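Local coordinates for protein methane monooxygenase hydroxylase, MmoD (Methylosinus sporium, PDB 6D7K) that binds the hydroxylase of soluble methane monooxygenase and probably regulates it, rather than oxidising methane itself, at residues 17-22 with 60-65; 27-32 with 53-58; 36-41 with 46-51. One frame throughout, in Å; residues are numbered along the deposited sequence.

Contact 1: residues 17-22 with 60-65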
ATOM      1  N   ILE H  17      17.774 -12.542  24.205  1.00 36.00           N
ATOM      2  CA  ILE H  17      19.192 -12.357  24.485  1.00 33.82           C
ATOM      3  C   ILE H  17      19.732 -11.342  23.494  1.00 35.30           C
ATOM      4  O   ILE H  17      19.445 -11.435  22.298  1.00 38.32           O
ATOM      5  CB  ILE H  17      19.952 -13.698  24.373  1.00 35.17           C
ATOM      6  CG1 ILE H  17      19.488 -14.672  25.457  1.00 35.03           C
ATOM      7  CG2 ILE H  17      21.471 -13.508  24.405  1.00 35.51           C
ATOM      8  CD1 ILE H  17      20.051 -14.376  26.806  1.00 35.18           C
ATOM      9  N   LEU H  18      20.502 -10.373  23.982  1.00 35.84           N
ATOM     10  CA  LEU H  18      21.095  -9.354  23.122  1.00 34.13           C
ATOM     11  C   LEU H  18      22.395  -9.874  22.519  1.00 38.22           C
ATOM     12  O   LEU H  18      23.361 -10.123  23.246  1.00 39.03           O
ATOM     13  CB  LEU H  18      21.363  -8.084  23.920  1.00 36.19           C
ATOM     14  CG  LEU H  18      22.101  -7.043  23.093  1.00 36.79           C
ATOM     15  CD1 LEU H  18      21.112  -6.333  22.197  1.00 40.68           C
ATOM     16  CD2 LEU H  18      22.804  -6.070  23.987  1.00 39.51           C
ATOM     17  N   ILE H  19      22.444 -10.010  21.194  1.00 37.64           N
ATOM     18  CA  ILE H  19      23.623 -10.561  20.537  1.00 35.39           C
ATOM     19  C   ILE H  19      24.432  -9.523  19.758  1.00 34.53           C
ATOM     20  O   ILE H  19      25.578  -9.815  19.378  1.00 36.46           O
ATOM     21  CB  ILE H  19      23.261 -11.760  19.624  1.00 35.51           C
ATOM     22  CG1 ILE H  19      22.222 -11.385  18.560  1.00 32.71           C
ATOM     23  CG2 ILE H  19      22.770 -12.938  20.448  1.00 33.88           C
ATOM     24  CD1 ILE H  19      22.066 -12.438  17.455  1.00 32.75           C
ATOM     25  N   HIS H  20      23.897  -8.328  19.518  1.00 41.13           N
ATOM     26  CA  HIS H  20      24.681  -7.267  18.888  1.00 41.91           C
ATOM     27  C   HIS H  20      24.217  -5.913  19.393  1.00 39.33           C
ATOM     28  O   HIS H  20      23.018  -5.683  19.567  1.00 41.25           O
ATOM     29  CB  HIS H  20      24.576  -7.298  17.363  1.00 40.43           C
ATOM     30  CG  HIS H  20      25.552  -6.401  16.679  1.00 40.63           C
ATOM     31  ND1 HIS H  20      26.800  -6.830  16.287  1.00 45.26           N
ATOM     32  CD2 HIS H  20      25.466  -5.102  16.312  1.00 39.61           C
ATOM     33  CE1 HIS H  20      27.446  -5.827  15.716  1.00 42.80           C
ATOM     34  NE2 HIS H  20      26.654  -4.769  15.710  1.00 37.30           N
ATOM     35  N   SER H  21      25.173  -5.023  19.630  1.00 43.57           N
ATOM     36  CA  SER H  21      24.866  -3.676  20.098  1.00 36.97           C
ATOM     37  C   SER H  21      26.028  -2.788  19.719  1.00 37.98           C
ATOM     38  O   SER H  21      27.145  -3.009  20.184  1.00 41.38           O
ATOM     39  CB  SER H  21      24.643  -3.635  21.593  1.00 38.20           C
ATOM     40  OG  SER H  21      23.934  -2.457  21.933  1.00 43.36           O
ATOM     41  N   ASP H  22      25.780  -1.817  18.853  1.00 39.66           N
ATOM     42  CA  ASP H  22      26.758  -0.782  18.573  1.00 39.95           C
ATOM     43  C   ASP H  22      25.995   0.536  18.447  1.00 44.40           C
ATOM     44  O   ASP H  22      24.815   0.628  18.813  1.00 43.98           O
ATOM     45  CB  ASP H  22      27.614  -1.158  17.354  1.00 35.62           C
ATOM     46  CG  ASP H  22      26.817  -1.227  16.062  1.00 43.37           C
ATOM     47  OD1 ASP H  22      25.759  -0.565  15.945  1.00 44.29           O
ATOM     48  OD2 ASP H  22      27.263  -1.950  15.146  1.00 44.31           O
ATOM     49  N   LYS H  60      25.879 -15.842  13.694  1.00 38.54           N
ATOM     50  CA  LYS H  60      26.493 -15.825  12.373  1.00 36.86           C
ATOM     51  C   LYS H  60      25.557 -15.197  11.352  1.00 33.05           C
ATOM     52  O   LYS H  60      25.989 -14.399  10.511  1.00 31.81           O
ATOM     53  CB  LYS H  60      26.872 -17.253  11.985  1.00 32.99           C
ATOM     54  CG  LYS H  60      27.958 -17.836  12.866  1.00 35.92           C
ATOM     55  CD  LYS H  60      29.347 -17.415  12.368  1.00 45.59           C
ATOM     56  CE  LYS H  60      29.432 -17.534  10.824  1.00 52.35           C
ATOM     57  NZ  LYS H  60      30.680 -16.979  10.185  1.00 54.64           N
ATOM     58  N   ALA H  61      24.261 -15.523  11.445  1.00 29.86           N
ATOM     59  CA  ALA H  61      23.257 -14.958  10.556  1.00 30.40           C
ATOM     60  C   ALA H  61      23.179 -13.441  10.694  1.00 36.75           C
ATOM     61  O   ALA H  61      23.233 -12.708   9.696  1.00 33.12           O
ATOM     62  CB  ALA H  61      21.901 -15.587  10.866  1.00 34.77           C
ATOM     63  N   VAL H  62      23.025 -12.956  11.933  1.00 34.09           N
ATOM     64  CA  VAL H  62      22.943 -11.520  12.178  1.00 33.22           C
ATOM     65  C   VAL H  62      24.212 -10.838  11.691  1.00 35.51           C
ATOM     66  O   VAL H  62      24.167  -9.701  11.189  1.00 36.25           O
ATOM     67  CB  VAL H  62      22.665 -11.238  13.675  1.00 32.91           C
ATOM     68  CG1 VAL H  62      23.094  -9.825  14.049  1.00 31.07           C
ATOM     69  CG2 VAL H  62      21.188 -11.478  14.020  1.00 29.02           C
ATOM     70  N   ALA H  63      25.359 -11.518  11.796  1.00 32.78           N
ATOM     71  CA  ALA H  63      26.604 -10.906  11.335  1.00 33.85           C
ATOM     72  C   ALA H  63      26.614 -10.757   9.810  1.00 35.02           C
ATOM     73  O   ALA H  63      27.073  -9.739   9.277  1.00 38.55           O
ATOM     74  CB  ALA H  63      27.811 -11.706  11.833  1.00 28.32           C
ATOM     75  N   HIS H  64      26.104 -11.750   9.086  1.00 34.60           N
ATOM     76  CA  HIS H  64      26.033 -11.628   7.636  1.00 34.99           C
ATOM     77  C   HIS H  64      25.180 -10.429   7.248  1.00 38.00           C
ATOM     78  O   HIS H  64      25.620  -9.549   6.500  1.00 42.87           O
ATOM     79  CB  HIS H  64      25.453 -12.905   7.024  1.00 36.40           C
ATOM     80  CG  HIS H  64      26.430 -14.034   6.900  1.00 40.87           C
ATOM     81  ND1 HIS H  64      27.723 -13.860   6.457  1.00 42.96           N
ATOM     82  CD2 HIS H  64      26.284 -15.365   7.122  1.00 37.75           C
ATOM     83  CE1 HIS H  64      28.337 -15.030   6.433  1.00 37.46           C
ATOM     84  NE2 HIS H  64      27.487 -15.957   6.837  1.00 35.96           N
ATOM     85  N   VAL H  65      23.942 -10.386   7.750  1.00 36.33           N
ATOM     86  CA  VAL H  65      23.007  -9.325   7.374  1.00 35.92           C
ATOM     87  C   VAL H  65      23.551  -7.960   7.753  1.00 35.57           C
ATOM     88  O   VAL H  65      23.344  -6.979   7.030  1.00 37.52           O
ATOM     89  CB  VAL H  65      21.636  -9.548   8.026  1.00 33.35           C
ATOM     90  CG1 VAL H  65      20.701  -8.441   7.598  1.00 34.50           C
ATOM     91  CG2 VAL H  65      21.073 -10.924   7.695  1.00 27.67           C
TER
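I19 and V62 meet through their branched aliphatic side chains, which cross obliquely, I19 CD1 lying 3.7 Å from V62 CG2. The torsions of I19 aim its terminal methyl there: CG1 is folded between the backbone N and the carbonyl carbon (chi1 57°), and the chain then runs extended to CD1. V62 answers with both methyls. CG2 takes I19, while CG1, placed anti to the backbone N (chi1 158°), turns to the next residue of the strand, 4.4 Å from H20 CB. Strand 17-21 is an edge strand of an antiparallel sheet, within this chain, with helix 55-74 packed across one face. A classic beta bulge makes I19 and H20 both stand opposite A27, which is why two consecutive side chains can point toward the helix. Isoleucine and valine suit this partly buried seam because they are apolar and branch at CB. Histidine, by contrast, gives its CB to V62 and turns its ring to D22, with L66 of the helix beside it. H20 NE2 donates to D22 OD2 (2.9 Å, 163°), with the oxygen in the ring plane but the donor above the plane of the carboxylate. D22 OD2 also forms a salt bridge with K70 further along the helix.

Contact 2: residues 27-32 with 53-58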
ATOM      1  N   ALA H  27      20.725  -6.407  17.767  1.00 34.41           N
ATOM      2  CA  ALA H  27      20.105  -7.654  17.323  1.00 34.30           C
ATOM      3  C   ALA H  27      19.788  -8.539  18.518  1.00 35.54           C
ATOM      4  O   ALA H  27      20.618  -8.704  19.413  1.00 39.17           O
ATOM      5  CB  ALA H  27      21.001  -8.402  16.335  1.00 31.14           C
ATOM      6  N   PHE H  28      18.590  -9.102  18.533  1.00 34.31           N
ATOM      7  CA  PHE H  28      18.166  -9.991  19.599  1.00 31.10           C
ATOM      8  C   PHE H  28      17.908 -11.373  19.018  1.00 36.41           C
ATOM      9  O   PHE H  28      17.667 -11.523  17.817  1.00 41.23           O
ATOM     10  CB  PHE H  28      16.912  -9.461  20.300  1.00 38.22           C
ATOM     11  CG  PHE H  28      17.128  -8.136  21.013  1.00 42.74           C
ATOM     12  CD1 PHE H  28      17.052  -6.925  20.318  1.00 39.92           C
ATOM     13  CD2 PHE H  28      17.413  -8.101  22.376  1.00 37.71           C
ATOM     14  CE1 PHE H  28      17.262  -5.715  20.979  1.00 45.48           C
ATOM     15  CE2 PHE H  28      17.636  -6.895  23.027  1.00 42.05           C
ATOM     16  CZ  PHE H  28      17.551  -5.705  22.333  1.00 41.87           C
ATOM     17  N   THR H  29      17.870 -12.351  19.884  1.00 33.51           N
ATOM     18  CA  THR H  29      17.552 -13.716  19.562  1.00 33.94           C
ATOM     19  C   THR H  29      16.849 -14.416  20.705  1.00 33.57           C
ATOM     20  O   THR H  29      17.163 -14.236  21.803  1.00 36.82           O
ATOM     21  CB  THR H  29      18.744 -14.514  19.061  1.00 34.47           C
ATOM     22  OG1 THR H  29      18.266 -15.721  18.529  1.00 34.68           O
ATOM     23  CG2 THR H  29      19.612 -14.837  20.109  1.00 33.46           C
ATOM     24  N   VAL H  30      15.863 -15.214  20.396  1.00 31.83           N
ATOM     25  CA  VAL H  30      15.122 -15.933  21.372  1.00 33.97           C
ATOM     26  C   VAL H  30      14.918 -17.372  20.961  1.00 37.60           C
ATOM     27  O   VAL H  30      14.688 -17.646  19.856  1.00 33.87           O
ATOM     28  CB  VAL H  30      13.795 -15.250  21.620  1.00 31.19           C
ATOM     29  CG1 VAL H  30      12.918 -15.356  20.433  1.00 29.16           C
ATOM     30  CG2 VAL H  30      13.089 -15.837  22.776  1.00 32.74           C
ATOM     31  N   ASP H  31      15.041 -18.277  21.912  1.00 40.40           N
ATOM     32  CA  ASP H  31      14.888 -19.701  21.773  1.00 38.26           C
ATOM     33  C   ASP H  31      13.437 -20.037  21.802  1.00 36.30           C
ATOM     34  O   ASP H  31      12.778 -19.788  22.744  1.00 35.52           O
ATOM     35  CB  ASP H  31      15.536 -20.325  22.983  1.00 38.71           C
ATOM     36  CG  ASP H  31      15.802 -21.772  22.845  1.00 46.01           C
ATOM     37  OD1 ASP H  31      15.360 -22.400  21.902  1.00 47.09           O
ATOM     38  OD2 ASP H  31      16.481 -22.297  23.704  1.00 44.75           O
ATOM     39  N   LEU H  32      12.951 -20.658  20.760  1.00 32.94           N
ATOM     40  CA  LEU H  32      11.579 -20.984  20.708  1.00 34.63           C
ATOM     41  C   LEU H  32      11.326 -22.447  20.659  1.00 41.47           C
ATOM     42  O   LEU H  32      10.261 -22.792  20.268  1.00 41.70           O
ATOM     43  CB  LEU H  32      10.968 -20.388  19.466  1.00 34.35           C
ATOM     44  CG  LEU H  32      10.801 -18.911  19.226  1.00 35.21           C
ATOM     45  CD1 LEU H  32      10.034 -18.756  17.955  1.00 34.21           C
ATOM     46  CD2 LEU H  32      10.061 -18.243  20.339  1.00 31.44           C
ATOM     47  N   LEU H  53      18.950 -22.254  13.392  1.00 31.85           N
ATOM     48  CA  LEU H  53      18.851 -23.515  14.119  1.00 34.28           C
ATOM     49  C   LEU H  53      19.334 -23.415  15.563  1.00 38.05           C
ATOM     50  O   LEU H  53      18.963 -24.261  16.382  1.00 38.97           O
ATOM     51  CB  LEU H  53      19.646 -24.609  13.409  1.00 32.52           C
ATOM     52  CG  LEU H  53      19.315 -24.968  11.955  1.00 33.85           C
ATOM     53  CD1 LEU H  53      20.199 -26.089  11.445  1.00 29.28           C
ATOM     54  CD2 LEU H  53      17.835 -25.327  11.776  1.00 33.38           C
ATOM     55  N   SER H  54      20.135 -22.406  15.903  1.00 36.10           N
ATOM     56  CA  SER H  54      20.764 -22.370  17.215  1.00 34.54           C
ATOM     57  C   SER H  54      21.201 -20.950  17.533  1.00 40.45           C
ATOM     58  O   SER H  54      21.366 -20.123  16.635  1.00 39.27           O
ATOM     59  CB  SER H  54      21.981 -23.291  17.267  1.00 36.45           C
ATOM     60  OG  SER H  54      23.081 -22.651  16.659  1.00 34.58           O
ATOM     61  N   PHE H  55      21.420 -20.686  18.828  1.00 42.13           N
ATOM     62  CA  PHE H  55      22.056 -19.435  19.227  1.00 34.89           C
ATOM     63  C   PHE H  55      23.286 -19.175  18.373  1.00 36.37           C
ATOM     64  O   PHE H  55      23.449 -18.081  17.819  1.00 41.17           O
ATOM     65  CB  PHE H  55      22.427 -19.462  20.716  1.00 38.74           C
ATOM     66  CG  PHE H  55      22.999 -18.150  21.235  1.00 41.71           C
ATOM     67  CD1 PHE H  55      22.151 -17.091  21.573  1.00 39.66           C
ATOM     68  CD2 PHE H  55      24.376 -17.980  21.391  1.00 38.88           C
ATOM     69  CE1 PHE H  55      22.665 -15.881  22.044  1.00 42.33           C
ATOM     70  CE2 PHE H  55      24.909 -16.776  21.864  1.00 39.78           C
ATOM     71  CZ  PHE H  55      24.054 -15.724  22.190  1.00 45.38           C
ATOM     72  N   ASP H  56      24.149 -20.184  18.226  1.00 35.52           N
ATOM     73  CA  ASP H  56      25.407 -19.993  17.505  1.00 36.81           C
ATOM     74  C   ASP H  56      25.164 -19.444  16.103  1.00 37.31           C
ATOM     75  O   ASP H  56      25.825 -18.485  15.680  1.00 36.68           O
ATOM     76  CB  ASP H  56      26.191 -21.308  17.407  1.00 48.57           C
ATOM     77  CG  ASP H  56      26.366 -22.023  18.745  1.00 53.57           C
ATOM     78  OD1 ASP H  56      25.361 -22.306  19.450  1.00 54.26           O
ATOM     79  OD2 ASP H  56      27.532 -22.344  19.059  1.00 56.10           O
ATOM     80  N   SER H  57      24.238 -20.064  15.346  1.00 36.47           N
ATOM     81  CA  SER H  57      23.983 -19.640  13.966  1.00 33.40           C
ATOM     82  C   SER H  57      23.126 -18.375  13.893  1.00 32.39           C
ATOM     83  O   SER H  57      23.165 -17.676  12.877  1.00 33.19           O
ATOM     84  CB  SER H  57      23.347 -20.783  13.158  1.00 31.34           C
ATOM     85  OG  SER H  57      22.295 -21.447  13.852  1.00 33.73           O
ATOM     86  N   SER H  58      22.363 -18.071  14.945  1.00 29.49           N
ATOM     87  CA  SER H  58      21.772 -16.748  15.081  1.00 30.57           C
ATOM     88  C   SER H  58      22.836 -15.669  14.987  1.00 35.99           C
ATOM     89  O   SER H  58      22.670 -14.674  14.266  1.00 35.50           O
ATOM     90  CB  SER H  58      21.042 -16.637  16.411  1.00 34.00           C
ATOM     91  OG  SER H  58      19.852 -17.396  16.411  1.00 37.98           O
TER
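A capping box opens helix 55-74, and the turn that follows it presses F55 and S58 against T29 of strand 25-31. T29 is the strand's single point of contact here, and its two branches divide the work. T29 OG1 lies anti to the backbone N (chi1 -168°) and hydrogen-bonds S58 OG at 3.1 Å, either hydroxyl being able to donate. The methyl, T29 CG2, goes the other way to the F55 ring, 3.7 Å from F55 CD1 and 3.8 Å from F55 CE1. It approaches the ring obliquely, and the two side chains cross at about a right angle. F55 itself leaves the helix beside the strand rather than straight at it; its extended first torsion (chi1 -176°) carries the ring to T29 and on to I17 and I19 of the edge strand.

Serines suit the helix start because a short hydroxyl can fold back on the main chain. S54, the N-cap, accepts from the amide of S57 (S57 N to S54 OG, 3.1 Å, 166°), and the return bond from S54 N to S57 OG is weak. Both of these hydroxyls also hydrogen-bond acidic side chains of a neighbouring protein chain, so the cap belongs to the interface as well. S58 N binds S54 O at 2.8 Å, the first backbone bond of the helix. Threonine is apt across from this mixed surface: one residue supplies a methyl for the phenyl ring and a hydroxyl for the serine. The two buried hydroxyls can share a proton, although S54 O competes as an acceptor for the one on S58 OG.

Contact 3: residues 36-41 with 46-51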
ATOM      1  N   TRP H  36      15.194 -20.667  16.579  1.00 35.94           N
ATOM      2  CA  TRP H  36      15.577 -19.473  17.294  1.00 40.22           C
ATOM      3  C   TRP H  36      15.188 -18.290  16.424  1.00 36.75           C
ATOM      4  O   TRP H  36      15.451 -18.289  15.283  1.00 34.82           O
ATOM      5  CB  TRP H  36      17.069 -19.447  17.601  1.00 37.13           C
ATOM      6  CG  TRP H  36      17.560 -20.279  18.692  1.00 37.53           C
ATOM      7  CD1 TRP H  36      17.697 -21.578  18.680  1.00 41.74           C
ATOM      8  CD2 TRP H  36      18.074 -19.846  19.929  1.00 41.27           C
ATOM      9  NE1 TRP H  36      18.222 -22.020  19.816  1.00 37.72           N
ATOM     10  CE2 TRP H  36      18.465 -20.957  20.614  1.00 42.01           C
ATOM     11  CE3 TRP H  36      18.218 -18.615  20.536  1.00 38.82           C
ATOM     12  CZ2 TRP H  36      18.994 -20.888  21.857  1.00 44.03           C
ATOM     13  CZ3 TRP H  36      18.716 -18.562  21.745  1.00 37.14           C
ATOM     14  CH2 TRP H  36      19.114 -19.672  22.399  1.00 38.87           C
ATOM     15  N   ARG H  37      14.546 -17.288  16.982  1.00 29.48           N
ATOM     16  CA  ARG H  37      14.105 -16.134  16.249  1.00 29.50           C
ATOM     17  C   ARG H  37      14.932 -14.925  16.488  1.00 33.26           C
ATOM     18  O   ARG H  37      15.096 -14.543  17.551  1.00 34.97           O
ATOM     19  CB  ARG H  37      12.673 -15.821  16.625  1.00 31.41           C
ATOM     20  CG  ARG H  37      11.836 -15.295  15.509  1.00 31.93           C
ATOM     21  CD  ARG H  37      10.970 -14.137  15.913  1.00 39.41           C
ATOM     22  NE  ARG H  37       9.673 -14.595  16.344  1.00 43.98           N
ATOM     23  CZ  ARG H  37       8.529 -14.371  15.718  1.00 50.41           C
ATOM     24  NH1 ARG H  37       8.489 -13.650  14.633  1.00 46.35           N
ATOM     25  NH2 ARG H  37       7.420 -14.878  16.189  1.00 41.83           N
ATOM     26  N   TRP H  38      15.414 -14.272  15.468  1.00 33.33           N
ATOM     27  CA  TRP H  38      16.231 -13.104  15.715  1.00 31.22           C
ATOM     28  C   TRP H  38      15.659 -11.907  14.965  1.00 34.62           C
ATOM     29  O   TRP H  38      14.935 -12.057  13.979  1.00 35.01           O
ATOM     30  CB  TRP H  38      17.694 -13.358  15.314  1.00 31.07           C
ATOM     31  CG  TRP H  38      17.929 -14.009  13.966  1.00 34.36           C
ATOM     32  CD1 TRP H  38      18.189 -15.332  13.726  1.00 36.43           C
ATOM     33  CD2 TRP H  38      17.983 -13.360  12.687  1.00 32.81           C
ATOM     34  NE1 TRP H  38      18.385 -15.544  12.381  1.00 34.28           N
ATOM     35  CE2 TRP H  38      18.262 -14.347  11.725  1.00 33.32           C
ATOM     36  CE3 TRP H  38      17.815 -12.043  12.264  1.00 36.05           C
ATOM     37  CZ2 TRP H  38      18.375 -14.059  10.379  1.00 31.66           C
ATOM     38  CZ3 TRP H  38      17.930 -11.765  10.923  1.00 35.70           C
ATOM     39  CH2 TRP H  38      18.202 -12.767   9.998  1.00 30.77           C
ATOM     40  N   GLU H  39      15.976 -10.707  15.467  1.00 36.23           N
ATOM     41  CA  GLU H  39      15.586  -9.443  14.848  1.00 37.91           C
ATOM     42  C   GLU H  39      16.740  -8.456  14.928  1.00 38.81           C
ATOM     43  O   GLU H  39      17.565  -8.509  15.847  1.00 35.88           O
ATOM     44  CB  GLU H  39      14.361  -8.833  15.516  1.00 32.47           C
ATOM     45  CG  GLU H  39      14.306  -9.146  16.973  1.00 39.68           C
ATOM     46  CD  GLU H  39      13.244  -8.352  17.701  1.00 56.23           C
ATOM     47  OE1 GLU H  39      13.109  -8.531  18.940  1.00 61.50           O
ATOM     48  OE2 GLU H  39      12.543  -7.557  17.033  1.00 56.99           O
ATOM     49  N   ILE H  40      16.780  -7.545  13.963  1.00 35.68           N
ATOM     50  CA  ILE H  40      17.801  -6.512  13.884  1.00 34.82           C
ATOM     51  C   ILE H  40      17.108  -5.157  13.922  1.00 35.60           C
ATOM     52  O   ILE H  40      16.106  -4.952  13.224  1.00 36.32           O
ATOM     53  CB  ILE H  40      18.640  -6.658  12.605  1.00 35.47           C
ATOM     54  CG1 ILE H  40      19.263  -8.055  12.543  1.00 34.96           C
ATOM     55  CG2 ILE H  40      19.693  -5.545  12.533  1.00 33.06           C
ATOM     56  CD1 ILE H  40      20.000  -8.345  11.226  1.00 31.44           C
ATOM     57  N   LEU H  41      17.629  -4.236  14.737  1.00 37.18           N
ATOM     58  CA  LEU H  41      17.077  -2.884  14.829  1.00 36.21           C
ATOM     59  C   LEU H  41      18.130  -1.883  14.401  1.00 38.15           C
ATOM     60  O   LEU H  41      19.320  -2.053  14.690  1.00 40.83           O
ATOM     61  CB  LEU H  41      16.587  -2.533  16.231  1.00 34.01           C
ATOM     62  CG  LEU H  41      15.406  -3.308  16.817  1.00 40.01           C
ATOM     63  CD1 LEU H  41      15.664  -4.782  16.786  1.00 38.92           C
ATOM     64  CD2 LEU H  41      15.142  -2.877  18.256  1.00 43.10           C
ATOM     65  N   PHE H  46      12.701  -1.450  14.180  1.00 46.60           N
ATOM     66  CA  PHE H  46      12.771  -2.800  13.635  1.00 37.42           C
ATOM     67  C   PHE H  46      13.074  -2.748  12.147  1.00 38.06           C
ATOM     68  O   PHE H  46      12.449  -1.997  11.403  1.00 42.93           O
ATOM     69  CB  PHE H  46      11.455  -3.523  13.888  1.00 33.22           C
ATOM     70  CG  PHE H  46      11.307  -4.804  13.125  1.00 46.81           C
ATOM     71  CD1 PHE H  46      11.801  -6.001  13.647  1.00 43.76           C
ATOM     72  CD2 PHE H  46      10.666  -4.823  11.885  1.00 42.23           C
ATOM     73  CE1 PHE H  46      11.661  -7.197  12.942  1.00 43.06           C
ATOM     74  CE2 PHE H  46      10.515  -6.009  11.179  1.00 42.38           C
ATOM     75  CZ  PHE H  46      11.020  -7.201  11.706  1.00 45.60           C
ATOM     76  N   VAL H  47      14.041  -3.543  11.705  1.00 40.88           N
ATOM     77  CA  VAL H  47      14.483  -3.521  10.321  1.00 38.78           C
ATOM     78  C   VAL H  47      14.283  -4.867   9.629  1.00 43.23           C
ATOM     79  O   VAL H  47      13.983  -4.916   8.431  1.00 41.42           O
ATOM     80  CB  VAL H  47      15.952  -3.078  10.227  1.00 35.01           C
ATOM     81  CG1 VAL H  47      16.438  -3.162   8.805  1.00 37.22           C
ATOM     82  CG2 VAL H  47      16.078  -1.673  10.741  1.00 43.32           C
ATOM     83  N   GLN H  48      14.437  -5.971  10.356  1.00 39.84           N
ATOM     84  CA  GLN H  48      14.603  -7.248   9.689  1.00 34.84           C
ATOM     85  C   GLN H  48      14.481  -8.351  10.716  1.00 38.70           C
ATOM     86  O   GLN H  48      14.938  -8.198  11.850  1.00 38.64           O
ATOM     87  CB  GLN H  48      15.959  -7.331   8.987  1.00 33.27           C
ATOM     88  CG  GLN H  48      16.278  -8.710   8.386  1.00 39.57           C
ATOM     89  CD  GLN H  48      15.387  -9.056   7.210  1.00 38.79           C
ATOM     90  OE1 GLN H  48      15.161  -8.232   6.327  1.00 41.60           O
ATOM     91  NE2 GLN H  48      14.856 -10.274   7.205  1.00 37.90           N
ATOM     92  N   GLU H  49      13.888  -9.464  10.292  1.00 37.57           N
ATOM     93  CA  GLU H  49      13.517 -10.575  11.147  1.00 36.96           C
ATOM     94  C   GLU H  49      14.035 -11.861  10.516  1.00 38.63           C
ATOM     95  O   GLU H  49      14.083 -11.982   9.286  1.00 38.23           O
ATOM     96  CB  GLU H  49      11.998 -10.602  11.307  1.00 36.57           C
ATOM     97  CG  GLU H  49      11.472 -11.835  11.937  1.00 40.69           C
ATOM     98  CD  GLU H  49       9.958 -11.990  11.817  1.00 47.43           C
ATOM     99  OE1 GLU H  49       9.274 -11.110  11.226  1.00 44.23           O
ATOM    100  OE2 GLU H  49       9.457 -13.016  12.332  1.00 51.38           O
ATOM    101  N   GLY H  50      14.427 -12.824  11.353  1.00 33.27           N
ATOM    102  CA  GLY H  50      15.050 -14.030  10.839  1.00 33.05           C
ATOM    103  C   GLY H  50      14.962 -15.187  11.812  1.00 33.16           C
ATOM    104  O   GLY H  50      14.392 -15.074  12.901  1.00 34.24           O
ATOM    105  N   CYS H  51      15.526 -16.322  11.397  1.00 29.76           N
ATOM    106  CA  CYS H  51      15.592 -17.472  12.287  1.00 30.68           C
ATOM    107  C   CYS H  51      16.808 -18.317  11.948  1.00 31.10           C
ATOM    108  O   CYS H  51      17.364 -18.240  10.851  1.00 34.11           O
ATOM    109  CB  CYS H  51      14.315 -18.312  12.243  1.00 28.92           C
ATOM    110  SG  CYS H  51      13.927 -19.016  10.633  1.00 28.26           S
TER
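W38 and G50 face each other in the antiparallel beta hairpin of strands 36-42 and 45-52, a hydrogen-bonded pair in which the indole lies back over the partner strand. With chi1 at 47° the ring comes to rest with G50 CA over one face and C51 N nearer its rim. Glycine suits the place because a CB here would probably collide with the indole. The pair is tied by W38 N to G50 O at 2.9 Å and G50 N to W38 O at 2.8 Å. Further along, I40 N binds Q48 O at 2.9 Å. A classic beta bulge then sets V47 and Q48 opposite I40, whose O accepts from V47 N at 2.9 Å and only weakly from Q48 N at 3.5 Å.

On the other face of the sheet, R37 bends its chain at chi2 and chi3 so that NH1 reaches E49 OE2 at 2.6 Å, a salt bridge whose hydrogen bond is weak; the guanidinium and carboxylate planes are only 26° apart.

Outward from these, A61, V62 and V65 of helix 55-74 pack on the indole, and V65 and L66 on I40. Cut back to an alanine, position W38 would probably leave the G50 backbone and V62 without the ring they pack on. On the R37 face, E39 OE2 lies at the edge of the F46 ring, 3.8 Å from F46 CD1, while E39 OE1 forms a salt bridge with R16 NH1.

In the fold
The three contacts are spaced evenly, each centre about 9 Å from the other two. Contacts 1 and 2 join the four-stranded antiparallel sheet to helix 55-74, whereas contact 3 pairs two strands within that sheet. Contacts 1 and 2 share the helix and use adjacent strands, joined by I19 N to A27 O (2.9 Å) and by V62 CG1 packing on A27 CB. V30 O to R37 N (2.9 Å) ties contact 3 to contact 2, while V62 CG2 to W38 CE3 (3.8 Å) and V65 CG1 to I40 CD1 (3.7 Å) bring it under the helix of contact 1. All three also border a neighbouring protein chain, through H64, S54 with S57, and C51, consistent with a binding role.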